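Local coordinates for protein acylneuraminate lyase (PDB 4N4P) that belongs to the dihydrodipicolinate synthetase family of TIM-barrel proteins and is named an acylneuraminate lyase, at residues A[12-17]-A[63-68]. Numbering follows the deposited sequence.
Sequences PAMVTP and KEVMKL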
loop_
_atom_site.group_PDB
_atom_site.type_symbol
_atom_site.label_atom_id
_atom_site.label_comp_id
_atom_site.label_asym_id
_atom_site.label_seq_id
_atom_site.Cartn_x
_atom_site.Cartn_y
_atom_site.Cartn_z
ATOM N N PRO A 12 4.212 21.828 -21.720
ATOM C CA PRO A 12 4.531 20.436 -22.038
ATOM C C PRO A 12 5.874 20.043 -21.422
ATOM O O PRO A 12 6.851 20.835 -21.419
ATOM C CB PRO A 12 4.652 20.432 -23.576
ATOM C CG PRO A 12 4.891 21.915 -23.939
ATOM C CD PRO A 12 4.071 22.654 -22.939
ATOM N N ALA A 13 5.913 18.836 -20.881
ATOM C CA ALA A 13 7.167 18.224 -20.456
ATOM C C ALA A 13 7.812 17.628 -21.703
ATOM O O ALA A 13 7.463 16.527 -22.157
ATOM C CB ALA A 13 6.916 17.164 -19.393
ATOM N N MET A 14 8.719 18.395 -22.280
ATOM C CA MET A 14 9.229 18.133 -23.623
ATOM C C MET A 14 9.924 16.789 -23.735
ATOM O O MET A 14 10.706 16.449 -22.883
ATOM C CB MET A 14 10.243 19.211 -24.008
ATOM C CG MET A 14 10.491 19.246 -25.519
ATOM S SD MET A 14 11.794 20.404 -25.914
ATOM C CE MET A 14 13.252 19.446 -25.563
ATOM N N VAL A 15 9.619 16.058 -24.803
ATOM C CA VAL A 15 10.359 14.846 -25.148
ATOM C C VAL A 15 11.751 15.235 -25.660
ATOM O O VAL A 15 11.932 16.315 -26.230
ATOM C CB VAL A 15 9.594 13.990 -26.191
ATOM C CG1 VAL A 15 8.281 13.505 -25.577
ATOM C CG2 VAL A 15 9.324 14.785 -27.500
ATOM N N THR A 16 12.715 14.348 -25.468
ATOM C CA THR A 16 14.070 14.554 -26.003
ATOM C C THR A 16 14.322 13.675 -27.250
ATOM O O THR A 16 14.389 12.465 -27.132
ATOM C CB THR A 16 15.162 14.311 -24.907
ATOM O OG1 THR A 16 14.864 15.100 -23.744
ATOM C CG2 THR A 16 16.551 14.715 -25.439
ATOM N N PRO A 17 14.459 14.284 -28.449
ATOM C CA PRO A 17 14.671 13.454 -29.632
ATOM C C PRO A 17 15.980 12.674 -29.643
ATOM O O PRO A 17 17.050 13.231 -29.398
ATOM C CB PRO A 17 14.637 14.475 -30.777
ATOM C CG PRO A 17 13.699 15.509 -30.255
ATOM C CD PRO A 17 14.209 15.680 -28.841
ATOM N N LYS A 63 23.457 19.349 -21.056
ATOM C CA LYS A 63 23.916 20.691 -21.395
ATOM C C LYS A 63 23.562 21.054 -22.819
ATOM O O LYS A 63 23.166 22.179 -23.076
ATOM C CB LYS A 63 25.432 20.782 -21.250
ATOM C CG LYS A 63 25.954 20.686 -19.853
ATOM C CD LYS A 63 27.433 20.305 -20.024
ATOM C CE LYS A 63 28.269 20.911 -18.972
ATOM N NZ LYS A 63 29.703 20.532 -19.213
ATOM N N GLU A 64 23.734 20.108 -23.748
ATOM C CA GLU A 64 23.443 20.357 -25.143
ATOM C C GLU A 64 21.950 20.605 -25.329
ATOM O O GLU A 64 21.567 21.525 -26.032
ATOM C CB GLU A 64 23.940 19.199 -26.046
ATOM C CG GLU A 64 23.842 19.440 -27.542
ATOM C CD GLU A 64 24.649 20.632 -28.082
ATOM O OE1 GLU A 64 25.631 21.095 -27.448
ATOM O OE2 GLU A 64 24.270 21.116 -29.163
ATOM N N VAL A 65 21.110 19.783 -24.700
ATOM C CA VAL A 65 19.650 19.993 -24.824
ATOM C C VAL A 65 19.255 21.372 -24.308
ATOM O O VAL A 65 18.453 22.075 -24.936
ATOM C CB VAL A 65 18.825 18.885 -24.120
ATOM C CG1 VAL A 65 17.319 19.205 -24.155
ATOM C CG2 VAL A 65 19.074 17.551 -24.845
ATOM N N MET A 66 19.828 21.753 -23.177
ATOM C CA MET A 66 19.511 23.054 -22.574
ATOM C C MET A 66 19.890 24.197 -23.519
ATOM O O MET A 66 19.142 25.187 -23.660
ATOM C CB MET A 66 20.222 23.206 -21.250
ATOM C CG MET A 66 19.674 22.286 -20.156
ATOM S SD MET A 66 20.637 22.235 -18.657
ATOM C CE MET A 66 20.334 23.873 -17.966
ATOM N N LYS A 67 21.063 24.074 -24.148
ATOM C CA LYS A 67 21.518 25.095 -25.109
ATOM C C LYS A 67 20.623 25.161 -26.324
ATOM O O LYS A 67 20.206 26.245 -26.739
ATOM C CB LYS A 67 22.970 24.828 -25.546
ATOM C CG LYS A 67 23.924 24.999 -24.435
ATOM C CD LYS A 67 25.220 24.245 -24.662
ATOM C CE LYS A 67 26.215 24.593 -23.589
ATOM N NZ LYS A 67 26.442 26.078 -23.550
ATOM N N LEU A 68 20.306 23.999 -26.884
ATOM C CA LEU A 68 19.538 23.924 -28.114
ATOM C C LEU A 68 18.130 24.450 -27.915
ATOM O O LEU A 68 17.585 25.105 -28.802
ATOM C CB LEU A 68 19.483 22.492 -28.637
ATOM C CG LEU A 68 20.773 21.836 -29.134
ATOM C CD1 LEU A 68 20.532 20.335 -29.324
ATOM C CD2 LEU A 68 21.315 22.482 -30.418
#
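Val65, on helix 59-73, sends its two methyl groups to two different residues of the loop that follows strand 9-12. Its CG2 meets CG2 of Thr16 at 3.8 Å, and its CG1 lies 4.3 Å from CE of Met14, a looser apolar contact. The valine torsion sets this division: CG1 stands anti to the backbone N (chi1 175°), while CG2 lies beside that N. Met14 reaches the helix by length, its chain extended through CG and SD before chi3 (81°) swings CE toward Val65. Its side chain also touches Val32 and Leu36 of helix 26-39 and Ile45 of strand 44-47. In Thr16, OG1 is hydrogen-bonded to the carbonyl oxygen of Gly52, and the backbone O to NZ of Lys258. The threonine side chain thus offers carbon to the helix and oxygen to the loop around Gly52. Leu24 touches both Thr16 and Val65. All three residues are buried, yet the shared surface is small, 99 Å² in total, and the CA atoms of Thr16 and Val65 are 7.9 Å apart. Here the loop leaving the first strand of a (beta/alpha)8 barrel packs on the helix after the second, as part of the layer between the parallel barrel strands and their surrounding helices.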